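Diacylglycerol O-acyltransferase (Marinobacter hydrocarbonoclasticus, PDB 6CHJ) probably transfers the acyl group of an acyl-CoA to diacylglycerol or to a fatty alcohol, giving triacylglycerol or wax ester and free CoA. Local coordinates at residues 7-12 with 195-200; 253-258 with 263-268; 54-59 with 145-150. All coordinates share one frame; numbering follows the deposited sequence.

Interaction 1 (7-12 with 195-200); sequences TDQLFL and RQLGTI
Q9 on helix 6-13 meets Q196 and L197 in the loop that leads into helix 200-212. This is a helix-to-loop contact at the surface of the two-domain fold of the CoA-dependent acyltransferases. The backbones stay apart, with Q9 CA and L197 CA 7.8 Å from each other, and the long side chain of Q9 spans the gap. Its CG is anti to the backbone N (chi1 -166°), and the chain runs on extended, so the amide is carried out from the helix to the loop. Q9 gives the contact more buried surface than either loop residue.

The Q9 amide comes in with its nitrogen. Q9 NE2 lies 3.7 Å from Q196 OE1, too long for a hydrogen bond. The two side chains cross obliquely, and their amide planes are 78° apart, so they do not stack. Q196 starts out away from the helix, and a bend at chi2 brings its end back. On the same general side, the CD2 methyl of L197 is 3.9 Å from Q9 NE2. The contact is therefore loose: polar ends and one methyl meet without a directed bond between the segments.

Q67 and P68 of strand 67-72 also pack on Q9, and Q196 NE2 makes a weak hydrogen bond to Q67 OE1. On another side of helix 6-13, F11 stacks on H136 and D8 O is bonded to S137 OG, both in the HHSLVDG sequence, the HHxxxDG signature of this family. In the loop, G198 O is bonded to W13 NE1. Just before it, L197 N gives a weak hydrogen bond of 3.3 Å to Q196 OE1, bent to 144° at the hydrogen.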
loop_
_atom_site.group_PDB
_atom_site.type_symbol
_atom_site.label_atom_id
_atom_site.label_comp_id
_atom_site.label_asym_id
_atom_site.label_seq_id
_atom_site.Cartn_x
_atom_site.Cartn_y
_atom_site.Cartn_z
ATOM N N THR B 7 -22.307 2.752 12.200
ATOM C CA THR B 7 -21.513 3.657 11.375
ATOM C C THR B 7 -20.149 3.050 11.051
ATOM O O THR B 7 -19.665 3.171 9.917
ATOM C CB THR B 7 -21.351 5.020 12.052
ATOM O OG1 THR B 7 -20.195 5.000 12.899
ATOM C CG2 THR B 7 -22.578 5.366 12.880
ATOM N N ASP B 8 -19.517 2.388 12.030
ATOM C CA ASP B 8 -18.271 1.673 11.765
ATOM C C ASP B 8 -18.449 0.626 10.672
ATOM O O ASP B 8 -17.583 0.469 9.804
ATOM C CB ASP B 8 -17.760 1.004 13.036
ATOM C CG ASP B 8 -17.502 1.988 14.152
ATOM O OD1 ASP B 8 -17.687 3.207 13.922
ATOM O OD2 ASP B 8 -17.117 1.538 15.257
ATOM N N GLN B 9 -19.553 -0.118 10.711
ATOM C CA GLN B 9 -19.806 -1.112 9.674
ATOM C C GLN B 9 -19.873 -0.470 8.291
ATOM O O GLN B 9 -19.497 -1.089 7.291
ATOM C CB GLN B 9 -21.103 -1.847 10.000
ATOM C CG GLN B 9 -21.363 -3.115 9.221
ATOM C CD GLN B 9 -22.192 -4.099 10.028
ATOM O OE1 GLN B 9 -22.311 -3.964 11.253
ATOM N NE2 GLN B 9 -22.776 -5.086 9.351
ATOM N N LEU B 10 -20.318 0.781 8.222
ATOM C CA LEU B 10 -20.509 1.439 6.934
ATOM C C LEU B 10 -19.177 1.732 6.249
ATOM O O LEU B 10 -19.044 1.527 5.037
ATOM C CB LEU B 10 -21.326 2.724 7.131
ATOM C CG LEU B 10 -21.849 3.554 5.958
ATOM C CD1 LEU B 10 -20.696 4.371 5.397
ATOM C CD2 LEU B 10 -22.535 2.717 4.874
ATOM N N PHE B 11 -18.184 2.212 7.007
ATOM C CA PHE B 11 -16.873 2.511 6.430
ATOM C C PHE B 11 -16.172 1.247 5.950
ATOM O O PHE B 11 -15.397 1.290 4.985
ATOM C CB PHE B 11 -16.000 3.255 7.449
ATOM C CG PHE B 11 -16.451 4.678 7.705
ATOM C CD1 PHE B 11 -16.086 5.699 6.844
ATOM C CD2 PHE B 11 -17.254 4.991 8.796
ATOM C CE1 PHE B 11 -16.502 7.001 7.057
ATOM C CE2 PHE B 11 -17.676 6.303 9.014
ATOM C CZ PHE B 11 -17.299 7.305 8.138
ATOM N N LEU B 12 -16.419 0.117 6.615
ATOM C CA LEU B 12 -15.923 -1.144 6.091
ATOM C C LEU B 12 -16.605 -1.462 4.776
ATOM O O LEU B 12 -15.962 -1.901 3.815
ATOM C CB LEU B 12 -16.166 -2.263 7.106
ATOM C CG LEU B 12 -15.233 -2.321 8.310
ATOM C CD1 LEU B 12 -15.679 -3.412 9.251
ATOM C CD2 LEU B 12 -13.822 -2.571 7.832
ATOM N N ARG B 195 -29.044 0.303 8.344
ATOM C CA ARG B 195 -29.042 -0.867 9.218
ATOM C C ARG B 195 -27.861 -1.806 8.964
ATOM O O ARG B 195 -26.941 -1.879 9.788
ATOM C CB ARG B 195 -30.384 -1.626 9.114
ATOM C CG ARG B 195 -30.759 -2.250 7.752
ATOM C CD ARG B 195 -32.237 -2.622 7.663
ATOM N NE ARG B 195 -33.079 -1.436 7.546
ATOM C CZ ARG B 195 -33.174 -0.695 6.445
ATOM N NH1 ARG B 195 -32.486 -1.027 5.360
ATOM N NH2 ARG B 195 -33.959 0.375 6.424
ATOM N N GLN B 196 -27.848 -2.501 7.827
ATOM C CA GLN B 196 -27.139 -3.764 7.715
ATOM C C GLN B 196 -26.213 -3.787 6.508
ATOM O O GLN B 196 -26.249 -2.917 5.629
ATOM C CB GLN B 196 -28.128 -4.935 7.630
ATOM C CG GLN B 196 -28.280 -5.661 8.937
ATOM C CD GLN B 196 -26.939 -5.903 9.601
ATOM O OE1 GLN B 196 -26.099 -6.642 9.085
ATOM N NE2 GLN B 196 -26.723 -5.262 10.740
ATOM N N LEU B 197 -25.353 -4.805 6.501
ATOM C CA LEU B 197 -24.700 -5.224 5.275
ATOM C C LEU B 197 -25.761 -5.529 4.228
ATOM O O LEU B 197 -26.847 -6.026 4.542
ATOM C CB LEU B 197 -23.829 -6.462 5.528
ATOM C CG LEU B 197 -24.512 -7.696 6.151
ATOM C CD1 LEU B 197 -24.774 -8.803 5.119
ATOM C CD2 LEU B 197 -23.706 -8.241 7.332
ATOM N N GLY B 198 -25.454 -5.198 2.982
ATOM C CA GLY B 198 -26.319 -5.561 1.875
ATOM C C GLY B 198 -25.522 -5.456 0.599
ATOM O O GLY B 198 -24.368 -5.022 0.604
ATOM N N THR B 199 -26.139 -5.876 -0.500
ATOM C CA THR B 199 -25.550 -5.560 -1.790
ATOM C C THR B 199 -25.928 -4.130 -2.172
ATOM O O THR B 199 -26.877 -3.556 -1.628
ATOM C CB THR B 199 -26.019 -6.539 -2.865
ATOM O OG1 THR B 199 -25.168 -6.426 -4.011
ATOM C CG2 THR B 199 -27.448 -6.223 -3.284
ATOM N N ILE B 200 -25.173 -3.544 -3.107
ATOM C CA ILE B 200 -25.407 -2.132 -3.442
ATOM C C ILE B 200 -26.804 -1.889 -4.012
ATOM O O ILE B 200 -27.457 -0.929 -3.571
ATOM C CB ILE B 200 -24.278 -1.610 -4.377
ATOM C CG1 ILE B 200 -23.033 -1.252 -3.566
ATOM C CG2 ILE B 200 -24.749 -0.365 -5.136
ATOM C CD1 ILE B 200 -21.909 -0.695 -4.407
#

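Interaction 2 (253-258 with 263-268); sequences AVCEAY and NDVVTA
V254 places its backbone O at the edge of the Y258 ring, in the plane of the ring. V254 and C255 are the residues of 253-258 that touch 263-268. No flat group takes part in that touch. It is a small apolar contact between consecutive helices joined by a short turn.

V265 is the centre of the contact. Its CG2 methyl, anti to its own carbonyl carbon, meets both partners. C255 SG is 3.7 Å from V265 CG2, and V254 CG1 is 4.0 Å from the same methyl. One branch thus sits against a sulfur and a methyl from adjacent residues. The three side chains are buried. Within the two segments the nearest CA atoms are those of C255 and V265, 6.9 Å apart.

Two residues before V265, N263 O accepts two bonds. T267 OG1 is 2.9 Å from N263 O, and T267 N reaches the same oxygen from the opposite face of its carbonyl plane. The threonine hydroxyl is thereby satisfied within its own helix.

T260 of the connecting turn packs on both C255 and V265, and I251, earlier on helix 248-258, also touches V265. L449 and E450 of helix 437-453 cover V254, and Y258 OH is bonded to L449 O. H330 and M333 of helix 322-338 lie against D264.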
loop_
_atom_site.group_PDB
_atom_site.type_symbol
_atom_site.label_atom_id
_atom_site.label_comp_id
_atom_site.label_asym_id
_atom_site.label_seq_id
_atom_site.Cartn_x
_atom_site.Cartn_y
_atom_site.Cartn_z
ATOM N N ALA B 253 -6.151 39.857 9.686
ATOM C CA ALA B 253 -6.083 41.167 9.046
ATOM C C ALA B 253 -7.094 41.279 7.912
ATOM O O ALA B 253 -7.739 42.320 7.742
ATOM C CB ALA B 253 -4.670 41.427 8.528
ATOM N N VAL B 254 -7.272 40.205 7.141
ATOM C CA VAL B 254 -8.242 40.254 6.059
ATOM C C VAL B 254 -9.659 40.239 6.627
ATOM O O VAL B 254 -10.573 40.854 6.058
ATOM C CB VAL B 254 -7.967 39.105 5.071
ATOM C CG1 VAL B 254 -9.070 38.996 3.982
ATOM C CG2 VAL B 254 -6.587 39.299 4.448
ATOM N N CYS B 255 -9.854 39.588 7.779
ATOM C CA CYS B 255 -11.165 39.575 8.424
ATOM C C CYS B 255 -11.612 40.976 8.803
ATOM O O CYS B 255 -12.757 41.368 8.547
ATOM C CB CYS B 255 -11.128 38.711 9.676
ATOM S SG CYS B 255 -11.164 37.016 9.301
ATOM N N GLU B 256 -10.729 41.723 9.468
ATOM C CA GLU B 256 -11.092 43.046 9.955
ATOM C C GLU B 256 -11.395 43.976 8.793
ATOM O O GLU B 256 -12.410 44.677 8.797
ATOM C CB GLU B 256 -9.967 43.599 10.841
ATOM C CG GLU B 256 -10.000 43.051 12.266
ATOM C CD GLU B 256 -8.679 42.461 12.722
ATOM O OE1 GLU B 256 -8.701 41.354 13.307
ATOM O OE2 GLU B 256 -7.616 43.099 12.512
ATOM N N ALA B 257 -10.540 43.952 7.764
ATOM C CA ALA B 257 -10.723 44.819 6.605
ATOM C C ALA B 257 -12.093 44.632 5.979
ATOM O O ALA B 257 -12.757 45.605 5.611
ATOM C CB ALA B 257 -9.627 44.547 5.575
ATOM N N TYR B 258 -12.542 43.391 5.861
ATOM C CA TYR B 258 -13.812 43.087 5.216
ATOM C C TYR B 258 -14.935 42.840 6.212
ATOM O O TYR B 258 -16.058 42.551 5.793
ATOM C CB TYR B 258 -13.670 41.855 4.307
ATOM C CG TYR B 258 -12.764 42.042 3.107
ATOM C CD1 TYR B 258 -13.273 42.422 1.878
ATOM C CD2 TYR B 258 -11.400 41.823 3.210
ATOM C CE1 TYR B 258 -12.453 42.586 0.795
ATOM C CE2 TYR B 258 -10.577 41.987 2.141
ATOM C CZ TYR B 258 -11.096 42.361 0.936
ATOM O OH TYR B 258 -10.245 42.512 -0.136
ATOM N N ASN B 263 -13.399 31.743 9.558
ATOM C CA ASN B 263 -13.993 30.667 8.767
ATOM C C ASN B 263 -14.391 31.139 7.373
ATOM O O ASN B 263 -14.283 30.380 6.403
ATOM C CB ASN B 263 -15.204 30.078 9.490
ATOM C CG ASN B 263 -14.871 28.800 10.232
ATOM O OD1 ASN B 263 -15.423 27.734 9.941
ATOM N ND2 ASN B 263 -13.957 28.896 11.200
ATOM N N ASP B 264 -14.871 32.384 7.253
ATOM C CA ASP B 264 -15.259 32.901 5.943
ATOM C C ASP B 264 -14.048 33.011 5.025
ATOM O O ASP B 264 -14.087 32.563 3.874
ATOM C CB ASP B 264 -15.937 34.270 6.077
ATOM C CG ASP B 264 -17.226 34.220 6.878
ATOM O OD1 ASP B 264 -18.096 33.372 6.575
ATOM O OD2 ASP B 264 -17.363 35.031 7.820
ATOM N N VAL B 265 -12.963 33.618 5.512
ATOM C CA VAL B 265 -11.798 33.829 4.654
ATOM C C VAL B 265 -11.228 32.492 4.180
ATOM O O VAL B 265 -10.897 32.321 2.998
ATOM C CB VAL B 265 -10.733 34.665 5.388
ATOM C CG1 VAL B 265 -9.450 34.727 4.554
ATOM C CG2 VAL B 265 -11.262 36.062 5.704
ATOM N N VAL B 266 -11.112 31.526 5.088
ATOM C CA VAL B 266 -10.526 30.245 4.729
ATOM C C VAL B 266 -11.412 29.502 3.729
ATOM O O VAL B 266 -10.911 28.808 2.828
ATOM C CB VAL B 266 -10.275 29.435 6.011
ATOM C CG1 VAL B 266 -9.772 28.100 5.658
ATOM C CG2 VAL B 266 -9.261 30.155 6.919
ATOM N N THR B 267 -12.733 29.658 3.841
ATOM C CA THR B 267 -13.630 29.086 2.840
ATOM C C THR B 267 -13.475 29.803 1.505
ATOM O O THR B 267 -13.520 29.174 0.440
ATOM C CB THR B 267 -15.076 29.157 3.336
ATOM O OG1 THR B 267 -15.194 28.404 4.555
ATOM C CG2 THR B 267 -16.038 28.577 2.291
ATOM N N ALA B 268 -13.286 31.125 1.554
ATOM C CA ALA B 268 -13.003 31.905 0.354
ATOM C C ALA B 268 -11.681 31.493 -0.281
ATOM O O ALA B 268 -11.567 31.431 -1.510
ATOM C CB ALA B 268 -12.983 33.400 0.702
#

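Interaction 3 (54-59 with 145-150); sequences TAPFNQ and MRMATR
M147 and F57 form a Met-aromatic contact between helix 141-150 and the turn before strand 59-64. M147 SD is 3.8 Å from F57 CZ and 3.9 Å from F57 CE2, so the sulfur meets the far end of the ring. It is 4.9 Å from the ring centroid and 71° off the ring normal, an oblique approach. The two side chains run past each other in opposite directions.

The methyl end of M147 goes to the proline. M147 CE lies 4.1 Å from P56 CG. A bend at chi3 (-135°) turns CE from the ring toward P56, so one thioether touches two neighbouring residues. M147 supplies more than half of the buried surface. It has to reach far, because the nearest CA atoms, those of P56 and M147, are 10.9 Å apart.

The turn is defined by a cis peptide bond before P56 and by a type I beta turn from P56 to Q59, closed by Q59 N to P56 O at 3.2 Å. T54 O lies at the edge of the F57 ring, in its plane. W115 meets this ring edge-to-face and gives a hydrogen bond from NE1 to F57 O.

V139 packs on both P56 and M147 and belongs to HHSLVDG, the HHxxxDG signature that runs into helix 141-150. The arrangement is a Met-aromatic contact, extended to a proline, next to this signature of the CoA-dependent acyltransferase fold.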
loop_
_atom_site.group_PDB
_atom_site.type_symbol
_atom_site.label_atom_id
_atom_site.label_comp_id
_atom_site.label_asym_id
_atom_site.label_seq_id
_atom_site.Cartn_x
_atom_site.Cartn_y
_atom_site.Cartn_z
ATOM N N THR B 54 -2.404 -0.033 23.925
ATOM C CA THR B 54 -3.720 0.017 24.548
ATOM C C THR B 54 -4.759 0.524 23.559
ATOM O O THR B 54 -4.441 1.241 22.605
ATOM C CB THR B 54 -3.738 0.904 25.800
ATOM O OG1 THR B 54 -4.982 0.720 26.500
ATOM C CG2 THR B 54 -3.570 2.376 25.432
ATOM N N ALA B 55 -6.008 0.146 23.828
ATOM C CA ALA B 55 -7.199 0.444 23.050
ATOM C C ALA B 55 -7.184 1.892 22.592
ATOM O O ALA B 55 -6.736 2.769 23.343
ATOM C CB ALA B 55 -8.450 0.144 23.875
ATOM N N PRO B 56 -7.656 2.185 21.366
ATOM C CA PRO B 56 -8.256 1.161 20.495
ATOM C C PRO B 56 -7.249 0.443 19.574
ATOM O O PRO B 56 -7.652 -0.350 18.711
ATOM C CB PRO B 56 -9.266 1.973 19.680
ATOM C CG PRO B 56 -8.626 3.344 19.568
ATOM C CD PRO B 56 -7.706 3.528 20.751
ATOM N N PHE B 57 -5.954 0.700 19.780
ATOM C CA PHE B 57 -4.933 0.220 18.859
ATOM C C PHE B 57 -4.642 -1.275 18.991
ATOM O O PHE B 57 -3.830 -1.800 18.217
ATOM C CB PHE B 57 -3.650 1.006 19.067
ATOM C CG PHE B 57 -3.806 2.470 18.857
ATOM C CD1 PHE B 57 -3.508 3.040 17.629
ATOM C CD2 PHE B 57 -4.249 3.286 19.887
ATOM C CE1 PHE B 57 -3.656 4.398 17.432
ATOM C CE2 PHE B 57 -4.397 4.641 19.695
ATOM C CZ PHE B 57 -4.093 5.199 18.469
ATOM N N ASN B 58 -5.257 -1.972 19.945
ATOM C CA ASN B 58 -5.072 -3.410 20.078
ATOM C C ASN B 58 -6.327 -4.162 19.692
ATOM O O ASN B 58 -6.420 -5.369 19.929
ATOM C CB ASN B 58 -4.638 -3.784 21.500
ATOM C CG ASN B 58 -5.728 -3.560 22.539
ATOM O OD1 ASN B 58 -6.645 -2.757 22.357
ATOM N ND2 ASN B 58 -5.631 -4.288 23.638
ATOM N N GLN B 59 -7.298 -3.462 19.118
ATOM C CA GLN B 59 -8.532 -4.059 18.641
ATOM C C GLN B 59 -8.335 -4.561 17.219
ATOM O O GLN B 59 -7.636 -3.939 16.422
ATOM C CB GLN B 59 -9.658 -3.020 18.689
ATOM C CG GLN B 59 -9.903 -2.452 20.078
ATOM C CD GLN B 59 -10.378 -3.527 21.047
ATOM O OE1 GLN B 59 -11.311 -4.281 20.748
ATOM N NE2 GLN B 59 -9.726 -3.615 22.206
ATOM N N MET B 145 -7.311 12.943 15.109
ATOM C CA MET B 145 -6.462 14.124 15.197
ATOM C C MET B 145 -6.563 14.820 16.548
ATOM O O MET B 145 -5.914 15.853 16.742
ATOM C CB MET B 145 -6.763 15.098 14.047
ATOM C CG MET B 145 -6.227 14.592 12.678
ATOM S SD MET B 145 -5.195 15.735 11.695
ATOM C CE MET B 145 -3.564 15.690 12.463
ATOM N N ARG B 146 -7.336 14.275 17.488
ATOM C CA ARG B 146 -7.228 14.679 18.884
ATOM C C ARG B 146 -6.231 13.813 19.647
ATOM O O ARG B 146 -5.451 14.333 20.454
ATOM C CB ARG B 146 -8.606 14.637 19.550
ATOM C CG ARG B 146 -9.576 15.680 18.973
ATOM C CD ARG B 146 -10.559 16.219 20.010
ATOM N NE ARG B 146 -11.766 16.798 19.413
ATOM C CZ ARG B 146 -11.810 17.880 18.628
ATOM N NH1 ARG B 146 -10.710 18.564 18.324
ATOM N NH2 ARG B 146 -12.979 18.298 18.156
ATOM N N MET B 147 -6.237 12.500 19.391
ATOM C CA MET B 147 -5.213 11.613 19.937
ATOM C C MET B 147 -3.815 12.048 19.529
ATOM O O MET B 147 -2.876 11.972 20.332
ATOM C CB MET B 147 -5.456 10.187 19.464
ATOM C CG MET B 147 -6.703 9.561 20.006
ATOM S SD MET B 147 -6.591 7.809 19.730
ATOM C CE MET B 147 -8.208 7.412 19.118
ATOM N N ALA B 148 -3.642 12.470 18.276
ATOM C CA ALA B 148 -2.323 12.912 17.837
ATOM C C ALA B 148 -1.891 14.193 18.541
ATOM O O ALA B 148 -0.687 14.454 18.669
ATOM C CB ALA B 148 -2.302 13.096 16.323
ATOM N N THR B 149 -2.848 15.002 19.003
ATOM C CA THR B 149 -2.515 16.182 19.791
ATOM C C THR B 149 -2.362 15.826 21.270
ATOM O O THR B 149 -1.364 16.197 21.900
ATOM C CB THR B 149 -3.575 17.281 19.600
ATOM O OG1 THR B 149 -4.853 16.807 20.039
ATOM C CG2 THR B 149 -3.673 17.693 18.129
ATOM N N ARG B 150 -3.336 15.089 21.820
ATOM C CA ARG B 150 -3.240 14.592 23.191
ATOM C C ARG B 150 -1.926 13.854 23.444
ATOM O O ARG B 150 -1.402 13.879 24.565
ATOM C CB ARG B 150 -4.435 13.678 23.487
ATOM C CG ARG B 150 -4.576 13.273 24.946
ATOM C CD ARG B 150 -5.991 12.792 25.269
ATOM N NE ARG B 150 -6.321 11.542 24.588
ATOM C CZ ARG B 150 -6.076 10.332 25.086
ATOM N NH1 ARG B 150 -5.497 10.208 26.277
ATOM N NH2 ARG B 150 -6.408 9.245 24.394
#

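In the fold
Interaction 2 is buried, interaction 3 partly buried and interaction 1 lies at the surface. The chemistry follows. Interaction 2 is purely apolar, interaction 3 pairs a thioether with a ring and a proline, and interaction 1 brings amide ends together without bonding them. Interactions 1 and 3 share no element, but each has a segment beside the HHSLVDG sequence, and their nearest atoms are about 9 Å apart. Along the chain, both segments of interaction 3 fall between those of interaction 1. Interaction 2 comes later and joins two consecutive helices. Its centre is 40 Å from that of interaction 1, on the opposite side of the chain's centre.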